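Local coordinates for protein serine protease inhibitor (Schistosoma haematobium, PDB 3STO) that probably inhibits serine proteases, as a trematode member of the serpin family with the serpin fold, at residues 211-214 with 215-218; 269-273 with 274-278; 385-388 with 389-392. One frame throughout, in Å; residues are numbered along the deposited sequence.

Interaction 1: 211-214 with 215-218; sequences DFYI and SPDR
One face of the Tyr-213 ring lies over the peptide that joins Ser-215 to Pro-216: CE1 of Tyr-213 is 3.5 Å from O of Ser-215, which sits above the plane but offset toward the rim, and CZ of Tyr-213 comes to 3.4 Å from C of Ser-215. Pro-216 approaches the same ring obliquely, its CD 3.8 Å from CZ of Tyr-213. The ring reaches forward over the turn because its CG is trans to the backbone N (chi1 -179°). The second flat group, the guanidinium of Arg-218, receives CG2 of Ile-214 on one face, again toward the rim, with NH2 of Arg-218 at 3.5 Å from that methyl. Bends at chi2 and chi3 fold the arginine chain back to this position.

Both contacts belong to the turn end of a beta hairpin in the beta-sheet framework of the serpin fold, whose strands, 208-215 and 218-236, are joined by a type I turn from Ser-215 to Arg-218. A classic beta bulge adjoins the turn, where Ile-214 and Ser-215 both face Arg-218. The evidence is a shared acceptor: O of Arg-218 takes N-H groups from Ile-214 N (3.0 Å) and from Ser-215 N (3.2 Å). Across the turn, N of Arg-218 donates in return to O of Ser-215. The serine hydroxyl ties down the corner, OG of Ser-215 donating to OD1 of Asp-217 at 2.7 Å from 45° above the carboxylate plane. Beyond the turn, Lys-263 makes a cation-pi contact with Tyr-213, while Asn-401 touches the side chains of both Ile-214 and Arg-218.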
loop_
_atom_site.group_PDB
_atom_site.type_symbol
_atom_site.label_atom_id
_atom_site.label_comp_id
_atom_site.label_asym_id
_atom_site.label_seq_id
_atom_site.Cartn_x
_atom_site.Cartn_y
_atom_site.Cartn_z
ATOM N N ASP A 211 -7.494 -19.867 -19.809
ATOM C CA ASP A 211 -8.573 -19.803 -18.836
ATOM C C ASP A 211 -8.121 -19.480 -17.425
ATOM O O ASP A 211 -7.114 -20.001 -16.956
ATOM C CB ASP A 211 -9.385 -21.104 -18.835
ATOM C CG ASP A 211 -10.595 -21.017 -19.739
ATOM O OD1 ASP A 211 -10.616 -20.118 -20.630
ATOM O OD2 ASP A 211 -11.520 -21.838 -19.554
ATOM N N PHE A 212 -8.891 -18.644 -16.741
ATOM C CA PHE A 212 -8.631 -18.356 -15.327
ATOM C C PHE A 212 -9.872 -18.741 -14.527
ATOM O O PHE A 212 -10.983 -18.281 -14.824
ATOM C CB PHE A 212 -8.255 -16.875 -15.128
ATOM C CG PHE A 212 -7.831 -16.531 -13.713
ATOM C CD1 PHE A 212 -8.782 -16.234 -12.739
ATOM C CD2 PHE A 212 -6.477 -16.474 -13.370
ATOM C CE1 PHE A 212 -8.401 -15.925 -11.461
ATOM C CE2 PHE A 212 -6.092 -16.162 -12.118
ATOM C CZ PHE A 212 -7.053 -15.876 -11.143
ATOM N N TYR A 213 -9.685 -19.604 -13.535
ATOM C CA TYR A 213 -10.802 -20.052 -12.730
ATOM C C TYR A 213 -11.050 -19.089 -11.594
ATOM O O TYR A 213 -10.203 -18.951 -10.706
ATOM C CB TYR A 213 -10.518 -21.450 -12.169
ATOM C CG TYR A 213 -11.622 -22.067 -11.315
ATOM C CD1 TYR A 213 -12.589 -22.892 -11.884
ATOM C CD2 TYR A 213 -11.661 -21.871 -9.928
ATOM C CE1 TYR A 213 -13.580 -23.493 -11.100
ATOM C CE2 TYR A 213 -12.639 -22.470 -9.135
ATOM C CZ TYR A 213 -13.598 -23.281 -9.735
ATOM O OH TYR A 213 -14.576 -23.882 -8.972
ATOM N N ILE A 214 -12.200 -18.428 -11.622
ATOM C CA ILE A 214 -12.634 -17.537 -10.529
ATOM C C ILE A 214 -13.445 -18.295 -9.461
ATOM O O ILE A 214 -13.157 -18.213 -8.292
ATOM C CB ILE A 214 -13.477 -16.400 -11.074
ATOM C CG1 ILE A 214 -12.686 -15.611 -12.118
ATOM C CG2 ILE A 214 -13.943 -15.521 -9.955
ATOM C CD1 ILE A 214 -13.443 -14.421 -12.672
ATOM N N SER A 215 -14.447 -19.049 -9.900
ATOM C CA SER A 215 -15.279 -19.866 -9.035
ATOM C C SER A 215 -15.994 -20.890 -9.931
ATOM O O SER A 215 -15.873 -20.822 -11.146
ATOM C CB SER A 215 -16.314 -18.979 -8.322
ATOM O OG SER A 215 -17.178 -18.336 -9.249
ATOM N N PRO A 216 -16.741 -21.837 -9.337
ATOM C CA PRO A 216 -17.413 -22.870 -10.138
ATOM C C PRO A 216 -18.266 -22.307 -11.247
ATOM O O PRO A 216 -18.327 -22.867 -12.338
ATOM C CB PRO A 216 -18.282 -23.589 -9.113
ATOM C CG PRO A 216 -17.447 -23.552 -7.877
ATOM C CD PRO A 216 -16.733 -22.189 -7.903
ATOM N N ASP A 217 -18.913 -21.188 -10.981
ATOM C CA ASP A 217 -19.799 -20.612 -11.979
ATOM C C ASP A 217 -19.109 -19.553 -12.849
ATOM O O ASP A 217 -19.759 -18.910 -13.680
ATOM C CB ASP A 217 -21.056 -20.039 -11.304
ATOM C CG ASP A 217 -20.737 -18.941 -10.267
ATOM O OD1 ASP A 217 -19.808 -19.101 -9.418
ATOM O OD2 ASP A 217 -21.446 -17.906 -10.296
ATOM N N ARG A 218 -17.799 -19.375 -12.665
ATOM C CA ARG A 218 -17.084 -18.296 -13.341
ATOM C C ARG A 218 -15.676 -18.658 -13.834
ATOM O O ARG A 218 -14.777 -18.935 -13.053
ATOM C CB ARG A 218 -16.973 -17.076 -12.432
ATOM C CG ARG A 218 -18.231 -16.668 -11.739
ATOM C CD ARG A 218 -18.581 -15.218 -12.030
ATOM N NE ARG A 218 -17.615 -14.236 -11.533
ATOM C CZ ARG A 218 -17.306 -14.049 -10.245
ATOM N NH1 ARG A 218 -17.846 -14.818 -9.296
ATOM N NH2 ARG A 218 -16.430 -13.101 -9.905
#

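Interaction 2: 269-273 with 274-278; sequences ATELL and NGNKV
Glu-271 meets the chain that follows its own helix with both carboxylate oxygens, each gripped by a different asparagine amide. ND2 of Asn-276 donates to OE1 of Glu-271 at 2.7 Å, arriving on the syn side and 23° out of the carboxylate plane, while ND2 of Asn-274 reaches OE2 of Glu-271 at 3.1 Å from well above that plane. The Asn-274 amide stands almost perpendicular to the carboxylate, at 80°. A bend at chi2 curls the glutamate chain toward these donors, and the two bonds together should restrict rotation of its carboxylate.

Helix 269-273 gives way here to a loop leading to helix 279-283 of the serpin fold: N of Asn-274 still donates to O of Thr-270 in the helical i to i-4 pattern, but Gly-275, with positive phi, is the first residue to leave helical backbone angles. In an Asx turn, OD1 of Asn-274 accepts from N of Asn-276 (2.8 Å). The backbone closes further when N of Lys-277 donates to O of Glu-271 at 2.8 Å, a nearly straight bond (168°) that approaches from above the carbonyl plane. On the apolar side, CD of Lys-277 lies 3.5 Å from CB of Glu-271, and CD2 of Leu-272 packs against CB of Lys-277. A water donates to both O of Leu-272 and O of Lys-277. His-24 bonds OD1 of Asn-276, and Leu-272 also packs on Val-258 and Phe-384 of two neighbouring strands.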
loop_
_atom_site.group_PDB
_atom_site.type_symbol
_atom_site.label_atom_id
_atom_site.label_comp_id
_atom_site.label_asym_id
_atom_site.label_seq_id
_atom_site.Cartn_x
_atom_site.Cartn_y
_atom_site.Cartn_z
ATOM N N ALA A 269 -3.571 -18.729 2.789
ATOM C CA ALA A 269 -3.050 -17.583 2.071
ATOM C C ALA A 269 -3.640 -16.295 2.640
ATOM O O ALA A 269 -3.046 -15.230 2.514
ATOM C CB ALA A 269 -3.329 -17.701 0.597
ATOM N N THR A 270 -4.810 -16.408 3.259
ATOM C CA THR A 270 -5.481 -15.252 3.858
ATOM C C THR A 270 -4.774 -14.782 5.120
ATOM O O THR A 270 -4.743 -13.615 5.397
ATOM C CB THR A 270 -6.921 -15.586 4.251
ATOM O OG1 THR A 270 -6.951 -16.876 4.889
ATOM C CG2 THR A 270 -7.790 -15.606 3.037
ATOM N N GLU A 271 -4.225 -15.714 5.881
ATOM C CA GLU A 271 -3.401 -15.383 7.017
ATOM C C GLU A 271 -2.082 -14.582 6.703
ATOM O O GLU A 271 -1.585 -13.845 7.538
ATOM C CB GLU A 271 -3.153 -16.646 7.835
ATOM C CG GLU A 271 -4.466 -17.345 8.271
ATOM C CD GLU A 271 -5.505 -16.393 8.913
ATOM O OE1 GLU A 271 -5.285 -15.944 10.065
ATOM O OE2 GLU A 271 -6.545 -16.089 8.270
ATOM N N LEU A 272 -1.540 -14.705 5.502
ATOM C CA LEU A 272 -0.435 -13.854 5.095
ATOM C C LEU A 272 -0.915 -12.475 4.665
ATOM O O LEU A 272 -0.214 -11.494 4.897
ATOM C CB LEU A 272 0.379 -14.489 3.961
ATOM C CG LEU A 272 1.249 -15.674 4.365
ATOM C CD1 LEU A 272 1.601 -16.444 3.134
ATOM C CD2 LEU A 272 2.481 -15.208 5.073
ATOM N N LEU A 273 -2.083 -12.412 4.017
ATOM C CA LEU A 273 -2.668 -11.137 3.631
ATOM C C LEU A 273 -3.082 -10.321 4.882
ATOM O O LEU A 273 -2.822 -9.118 4.961
ATOM C CB LEU A 273 -3.843 -11.330 2.663
ATOM C CG LEU A 273 -4.441 -10.011 2.136
ATOM C CD1 LEU A 273 -3.496 -9.335 1.150
ATOM C CD2 LEU A 273 -5.828 -10.206 1.506
ATOM N N ASN A 274 -3.694 -10.969 5.874
ATOM C CA ASN A 274 -4.134 -10.238 7.049
ATOM C C ASN A 274 -3.020 -10.046 8.098
ATOM O O ASN A 274 -3.216 -9.354 9.088
ATOM C CB ASN A 274 -5.404 -10.856 7.664
ATOM C CG ASN A 274 -5.166 -12.216 8.288
ATOM O OD1 ASN A 274 -4.063 -12.548 8.709
ATOM N ND2 ASN A 274 -6.215 -13.020 8.346
ATOM N N GLY A 275 -1.855 -10.654 7.863
ATOM C CA GLY A 275 -0.715 -10.497 8.746
ATOM C C GLY A 275 -0.643 -11.422 9.965
ATOM O O GLY A 275 0.304 -11.347 10.733
ATOM N N ASN A 276 -1.625 -12.299 10.150
ATOM C CA ASN A 276 -1.554 -13.272 11.237
ATOM C C ASN A 276 -0.380 -14.209 11.066
ATOM O O ASN A 276 0.158 -14.735 12.037
ATOM C CB ASN A 276 -2.856 -14.080 11.359
ATOM C CG ASN A 276 -4.027 -13.233 11.836
ATOM O OD1 ASN A 276 -3.844 -12.096 12.286
ATOM N ND2 ASN A 276 -5.230 -13.768 11.719
ATOM N N LYS A 277 -0.005 -14.447 9.815
ATOM C CA LYS A 277 1.202 -15.188 9.503
ATOM C C LYS A 277 2.204 -14.178 8.980
ATOM O O LYS A 277 1.829 -13.240 8.275
ATOM C CB LYS A 277 0.922 -16.229 8.453
ATOM C CG LYS A 277 0.457 -17.593 8.952
ATOM C CD LYS A 277 -0.071 -18.398 7.719
ATOM C CE LYS A 277 -0.055 -19.899 7.931
ATOM N NZ LYS A 277 -1.179 -20.387 8.755
ATOM N N VAL A 278 3.470 -14.352 9.345
ATOM C CA VAL A 278 4.502 -13.340 9.066
ATOM C C VAL A 278 5.219 -13.646 7.757
ATOM O O VAL A 278 5.935 -14.642 7.664
ATOM C CB VAL A 278 5.521 -13.245 10.231
ATOM C CG1 VAL A 278 6.583 -12.215 9.945
ATOM C CG2 VAL A 278 4.797 -12.901 11.499
HETATM O O HOH W 1 2.029 -11.289 6.781
#

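Interaction 3: 385-388 with 389-392; sequences IYDQ and QLTM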
loop_
_atom_site.group_PDB
_atom_site.type_symbol
_atom_site.label_atom_id
_atom_site.label_comp_id
_atom_site.label_asym_id
_atom_site.label_seq_id
_atom_site.Cartn_x
_atom_site.Cartn_y
_atom_site.Cartn_z
ATOM N N ILE A 385 4.218 -6.818 -3.066
ATOM C CA ILE A 385 5.539 -6.292 -3.350
ATOM C C ILE A 385 6.256 -6.341 -2.012
ATOM O O ILE A 385 5.820 -5.722 -1.058
ATOM C CB ILE A 385 5.489 -4.904 -3.879
ATOM C CG1 ILE A 385 4.754 -4.899 -5.213
ATOM C CG2 ILE A 385 6.915 -4.314 -3.947
ATOM C CD1 ILE A 385 4.426 -3.508 -5.716
ATOM N N TYR A 386 7.297 -7.155 -1.912
ATOM C CA TYR A 386 7.937 -7.406 -0.632
ATOM C C TYR A 386 9.250 -6.629 -0.588
ATOM O O TYR A 386 9.996 -6.615 -1.570
ATOM C CB TYR A 386 8.189 -8.917 -0.474
ATOM C CG TYR A 386 8.945 -9.340 0.768
ATOM C CD1 TYR A 386 8.357 -9.280 2.022
ATOM C CD2 TYR A 386 10.255 -9.805 0.685
ATOM C CE1 TYR A 386 9.037 -9.672 3.160
ATOM C CE2 TYR A 386 10.953 -10.198 1.821
ATOM C CZ TYR A 386 10.335 -10.121 3.068
ATOM O OH TYR A 386 11.006 -10.516 4.214
ATOM N N ASP A 387 9.514 -5.982 0.552
ATOM C CA ASP A 387 10.737 -5.194 0.759
ATOM C C ASP A 387 11.780 -5.985 1.553
ATOM O O ASP A 387 11.550 -6.335 2.710
ATOM C CB ASP A 387 10.398 -3.891 1.460
ATOM C CG ASP A 387 11.592 -2.947 1.563
ATOM O OD1 ASP A 387 12.753 -3.401 1.741
ATOM O OD2 ASP A 387 11.351 -1.732 1.483
ATOM N N GLN A 388 12.930 -6.270 0.936
ATOM C CA GLN A 388 13.866 -7.248 1.510
ATOM C C GLN A 388 14.717 -6.641 2.587
ATOM O O GLN A 388 15.333 -7.342 3.383
ATOM C CB GLN A 388 14.743 -7.913 0.441
ATOM C CG GLN A 388 13.931 -8.559 -0.648
ATOM C CD GLN A 388 14.360 -9.974 -0.939
ATOM O OE1 GLN A 388 14.374 -10.853 -0.053
ATOM N NE2 GLN A 388 14.724 -10.210 -2.183
ATOM N N GLN A 389 14.728 -5.323 2.626
ATOM C CA GLN A 389 15.445 -4.637 3.677
ATOM C C GLN A 389 14.547 -4.441 4.909
ATOM O O GLN A 389 14.893 -4.850 6.021
ATOM C CB GLN A 389 15.985 -3.326 3.130
ATOM C CG GLN A 389 16.851 -2.582 4.093
ATOM C CD GLN A 389 17.351 -1.342 3.470
ATOM O OE1 GLN A 389 17.904 -1.385 2.350
ATOM N NE2 GLN A 389 17.113 -0.198 4.137
ATOM N N LEU A 390 13.364 -3.870 4.699
ATOM C CA LEU A 390 12.397 -3.743 5.776
ATOM C C LEU A 390 11.805 -5.085 6.199
ATOM O O LEU A 390 11.135 -5.162 7.213
ATOM C CB LEU A 390 11.283 -2.802 5.363
ATOM C CG LEU A 390 11.722 -1.405 4.921
ATOM C CD1 LEU A 390 10.497 -0.581 4.569
ATOM C CD2 LEU A 390 12.539 -0.706 5.993
ATOM N N THR A 391 12.071 -6.140 5.422
ATOM C CA THR A 391 11.422 -7.450 5.583
ATOM C C THR A 391 9.904 -7.380 5.826
ATOM O O THR A 391 9.371 -8.005 6.749
ATOM C CB THR A 391 12.106 -8.350 6.644
ATOM O OG1 THR A 391 12.109 -7.677 7.905
ATOM C CG2 THR A 391 13.531 -8.644 6.240
HETATM N N MSE A 392 9.216 -6.641 4.975
HETATM C CA MSE A 392 7.782 -6.561 5.089
HETATM C C MSE A 392 7.191 -6.220 3.736
HETATM O O MSE A 392 7.878 -5.753 2.844
HETATM C CB MSE A 392 7.390 -5.493 6.100
HETATM C CG MSE A 392 7.579 -4.088 5.560
HETATM SE SE MSE A 392 7.387 -2.657 6.931
HETATM C CE MSE A 392 5.642 -3.195 7.682
#
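Asp-387 and Met-392, a selenomethionine here, form an antiparallel hydrogen-bonded pair closing the tight hairpin between strands 381-387 and 392-399 of the serpin fold. N of Asp-387 donates to O of Met-392 at 2.8 Å, and N of Met-392 returns a longer bond, 3.3 Å, to O of Asp-387. Thr-391 faces Asp-387 as well, giving a G1 beta bulge; its positive backbone angles (phi 44°, psi 51°) mark the kink.

The carboxylate of Asp-387 organises the connecting loop. Its OD1 accepts two loop amides, N of Gln-389 at 2.9 Å and N of Leu-390 at 3.1 Å, the first nearly along the C-O axis and the second from 68° out of the carboxylate plane. These directions differ enough for both donors to fit on one oxygen. OD2 of Asp-387 lies alongside Leu-390, 3.4 Å from its CD1, and has a hydrogen-bond partner outside the hairpin. A salt bridge from Arg-252 to OD1 adds a charged partner that probably stabilises the ionised acid.

Next to the bulge, Tyr-386 and Thr-391 run side by side in the same direction, and CE1 of Tyr-386 approaches N of Met-392 obliquely. Helix 279-283 packs against the tyrosine through Leu-279 and Val-283, whereas helix 18-30 meets Met-392. Lys-20 from that helix bonds OG1 of Thr-391, the same hydroxyl that donates to O of Leu-390 at 2.8 Å.

The three contacts follow one another along the chain without interleaving. Interactions 2 and 3 are neighbours, with centres 15 Å apart and nearest atoms about 6 Å apart, yet they do not touch. Helix 279-283 and strand 381-387 connect them: Leu-272 and Tyr-386 both pack on Leu-279, and Leu-272 also reaches Phe-384, upstream of the hairpin 385-392. Helix 18-30 serves both too, through His-24 at interaction 2 and Lys-20 at interaction 3. Interaction 1 is peripheral, its centre 27 Å from that of the chain, and lies 24 Å from interaction 2 and 32 Å from interaction 3, centre to centre.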